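Local structure of Nab2 (Chaetomium thermophilum, 4LJ0) at residues 7-12 and 56-61. The protein probably binds polyadenosine RNA through its zinc fingers, three of which, each holding one zinc ion, make up this part of the longer protein. Numbering follows the deposited sequence.
Sequences YWPNCA and CPFLHE. With ZN (zinc ion), chain H; ZN (zinc ion), chain F; nucleotides of chain C; nucleotides of chain D.
Pro-9 and Pro-57 mark the nearest approach of two irregular loops, their CA atoms 8.2 Å apart, and no hydrogen bond links them. The cis peptide before Pro-9 makes residues 7-10 a type VIa beta turn, closed by Asn-10 N hydrogen-bonding to Tyr-7 O. The rigid pyrrolidine rings meet at an angle, Pro-9 CG lying 4.1 Å from Pro-57 CG, while Pro-9 CD reaches Phe-58 CZ. Asn-10 OD1 comes to the rim of the Phe-58 ring, near its plane, and packs without hydrogen bonding 3.2 Å from O4' of A3 of chain D. These loops belong to the first and third of the chain's three CCCH zinc fingers: Cys-11 joins Cys-5, Cys-16 and His-20 on one zinc, Cys-56 and His-60 join Cys-46 and Cys-51 on another. Both fingers offer an aromatic ring to an adenine. A chi1 of -68° swings Phe-58 beside its backbone N, setting one face against A3, whose C6 sits 3.4 Å above the ring centre. Tyr-7's flat phenol makes an offset (parallel-displaced) stack on A2 of chain C, whose N7 accepts from Ala-12 N (2.9 Å). A serine replacing Tyr-7 would probably remove that flat support, leaving the base free to tilt about its bonded edge.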
# COMPACT_ATOMS: atom_id res chain seq x y z
N TYR A 7 -7.26 2.27 -4.59
CA TYR A 7 -8.62 1.76 -4.44
C TYR A 7 -8.88 0.57 -5.36
O TYR A 7 -9.72 -0.27 -5.06
CB TYR A 7 -9.63 2.88 -4.72
CG TYR A 7 -9.54 4.00 -3.72
CD1 TYR A 7 -10.02 3.84 -2.43
CD2 TYR A 7 -8.96 5.22 -4.06
CE1 TYR A 7 -9.94 4.86 -1.50
CE2 TYR A 7 -8.88 6.25 -3.14
CZ TYR A 7 -9.37 6.06 -1.86
OH TYR A 7 -9.29 7.08 -0.94
N TRP A 8 -8.16 0.53 -6.47
CA TRP A 8 -8.25 -0.60 -7.40
C TRP A 8 -7.98 -1.88 -6.62
O TRP A 8 -7.09 -1.90 -5.77
CB TRP A 8 -7.24 -0.43 -8.53
CG TRP A 8 -7.41 -1.43 -9.62
CD1 TRP A 8 -8.16 -1.28 -10.75
CD2 TRP A 8 -6.83 -2.74 -9.69
NE1 TRP A 8 -8.09 -2.42 -11.52
CE2 TRP A 8 -7.28 -3.33 -10.89
CE3 TRP A 8 -5.98 -3.46 -8.86
CZ2 TRP A 8 -6.89 -4.61 -11.27
CZ3 TRP A 8 -5.60 -4.73 -9.24
CH2 TRP A 8 -6.06 -5.30 -10.44
N PRO A 9 -8.73 -2.96 -6.89
CA PRO A 9 -9.76 -3.16 -7.92
C PRO A 9 -11.16 -2.68 -7.50
O PRO A 9 -12.15 -3.15 -8.07
CB PRO A 9 -9.75 -4.67 -8.10
CG PRO A 9 -9.47 -5.18 -6.73
CD PRO A 9 -8.54 -4.18 -6.09
N ASN A 10 -11.22 -1.77 -6.54
CA ASN A 10 -12.50 -1.22 -6.07
C ASN A 10 -12.54 0.29 -6.20
O ASN A 10 -12.98 0.99 -5.29
CB ASN A 10 -12.77 -1.64 -4.62
CG ASN A 10 -12.95 -3.14 -4.47
OD1 ASN A 10 -12.26 -3.79 -3.69
ND2 ASN A 10 -13.88 -3.70 -5.23
N CYS A 11 -12.08 0.79 -7.34
CA CYS A 11 -12.08 2.21 -7.62
C CYS A 11 -13.45 2.64 -8.13
O CYS A 11 -13.97 2.07 -9.09
CB CYS A 11 -11.01 2.55 -8.64
SG CYS A 11 -10.87 4.32 -8.98
N ALA A 12 -14.03 3.66 -7.49
CA ALA A 12 -15.38 4.11 -7.80
C ALA A 12 -15.40 5.38 -8.66
O ALA A 12 -16.47 5.89 -8.99
CB ALA A 12 -16.15 4.35 -6.51
N CYS A 56 -13.41 -13.44 -4.71
CA CYS A 56 -12.48 -12.53 -4.06
C CYS A 56 -11.16 -12.48 -4.83
O CYS A 56 -10.55 -13.52 -5.05
CB CYS A 56 -12.21 -12.98 -2.62
SG CYS A 56 -11.18 -11.84 -1.66
N PRO A 57 -10.73 -11.28 -5.26
CA PRO A 57 -9.49 -11.16 -6.04
C PRO A 57 -8.24 -11.07 -5.18
O PRO A 57 -7.13 -11.13 -5.71
CB PRO A 57 -9.70 -9.85 -6.79
CG PRO A 57 -10.51 -9.03 -5.86
CD PRO A 57 -11.45 -9.99 -5.18
N PHE A 58 -8.40 -10.91 -3.88
CA PHE A 58 -7.25 -10.73 -3.02
C PHE A 58 -6.50 -12.05 -2.81
O PHE A 58 -6.92 -13.10 -3.29
CB PHE A 58 -7.68 -10.09 -1.71
CG PHE A 58 -8.13 -8.67 -1.87
CD1 PHE A 58 -9.45 -8.37 -2.14
CD2 PHE A 58 -7.21 -7.63 -1.80
CE1 PHE A 58 -9.86 -7.05 -2.30
CE2 PHE A 58 -7.62 -6.32 -1.97
CZ PHE A 58 -8.94 -6.03 -2.22
N LEU A 59 -5.37 -11.97 -2.13
CA LEU A 59 -4.47 -13.11 -1.96
C LEU A 59 -4.81 -13.88 -0.69
O LEU A 59 -4.84 -13.31 0.39
CB LEU A 59 -3.02 -12.61 -1.91
CG LEU A 59 -1.90 -13.63 -1.71
CD1 LEU A 59 -1.81 -14.57 -2.90
CD2 LEU A 59 -0.58 -12.92 -1.49
N HIS A 60 -5.07 -15.17 -0.84
CA HIS A 60 -5.45 -16.02 0.28
C HIS A 60 -4.37 -17.04 0.63
O HIS A 60 -3.63 -17.48 -0.25
CB HIS A 60 -6.75 -16.76 -0.05
CG HIS A 60 -7.88 -15.85 -0.42
ND1 HIS A 60 -8.08 -15.41 -1.71
CD2 HIS A 60 -8.83 -15.26 0.33
CE1 HIS A 60 -9.13 -14.61 -1.74
NE2 HIS A 60 -9.61 -14.50 -0.51
N GLU A 61 -4.29 -17.39 1.91
CA GLU A 61 -3.40 -18.45 2.38
C GLU A 61 -4.16 -19.77 2.39
O GLU A 61 -5.39 -19.79 2.30
CB GLU A 61 -2.91 -18.14 3.79
CG GLU A 61 -2.10 -16.86 3.90
CD GLU A 61 -1.63 -16.59 5.31
OE1 GLU A 61 -2.18 -17.20 6.25
OE2 GLU A 61 -0.71 -15.76 5.49
ZN ZN H . -10.88 -13.16 0.17
ZN ZN F . -8.65 4.57 -9.47
P A C 2 -14.73 8.90 1.45
OP1 A C 2 -15.47 9.75 2.42
OP2 A C 2 -13.43 8.31 1.84
O5' A C 2 -15.70 7.71 1.02
C5' A C 2 -15.60 7.11 -0.26
C4' A C 2 -15.68 5.60 -0.17
O4' A C 2 -15.49 5.06 -1.51
C3' A C 2 -14.62 4.95 0.70
O3' A C 2 -15.14 3.76 1.28
C2' A C 2 -13.51 4.62 -0.29
O2' A C 2 -12.66 3.56 0.10
C1' A C 2 -14.31 4.27 -1.55
N9 A C 2 -13.64 4.58 -2.81
C8 A C 2 -13.60 3.79 -3.94
N7 A C 2 -12.95 4.34 -4.94
C5 A C 2 -12.55 5.57 -4.45
C6 A C 2 -11.82 6.62 -5.03
N6 A C 2 -11.35 6.59 -6.28
N1 A C 2 -11.58 7.71 -4.28
C2 A C 2 -12.05 7.74 -3.03
N3 A C 2 -12.75 6.82 -2.37
C4 A C 2 -12.97 5.74 -3.15
P A D 3 -16.33 -0.73 -0.24
OP1 A D 3 -17.49 -1.62 -0.49
OP2 A D 3 -16.16 -0.11 1.09
O5' A D 3 -14.99 -1.55 -0.55
C5' A D 3 -14.95 -2.54 -1.57
C4' A D 3 -15.09 -3.94 -1.03
O4' A D 3 -13.79 -4.61 -1.05
C3' A D 3 -15.62 -4.06 0.41
O3' A D 3 -16.54 -5.14 0.51
C2' A D 3 -14.36 -4.37 1.21
O2' A D 3 -14.59 -5.07 2.42
C1' A D 3 -13.56 -5.19 0.22
N9 A D 3 -12.11 -5.22 0.50
C8 A D 3 -11.23 -4.17 0.59
N7 A D 3 -10.00 -4.55 0.89
C5 A D 3 -10.09 -5.93 1.00
C6 A D 3 -9.14 -6.93 1.30
N6 A D 3 -7.85 -6.70 1.55
N1 A D 3 -9.56 -8.21 1.34
C2 A D 3 -10.85 -8.47 1.08
N3 A D 3 -11.83 -7.62 0.79
C4 A D 3 -11.38 -6.35 0.77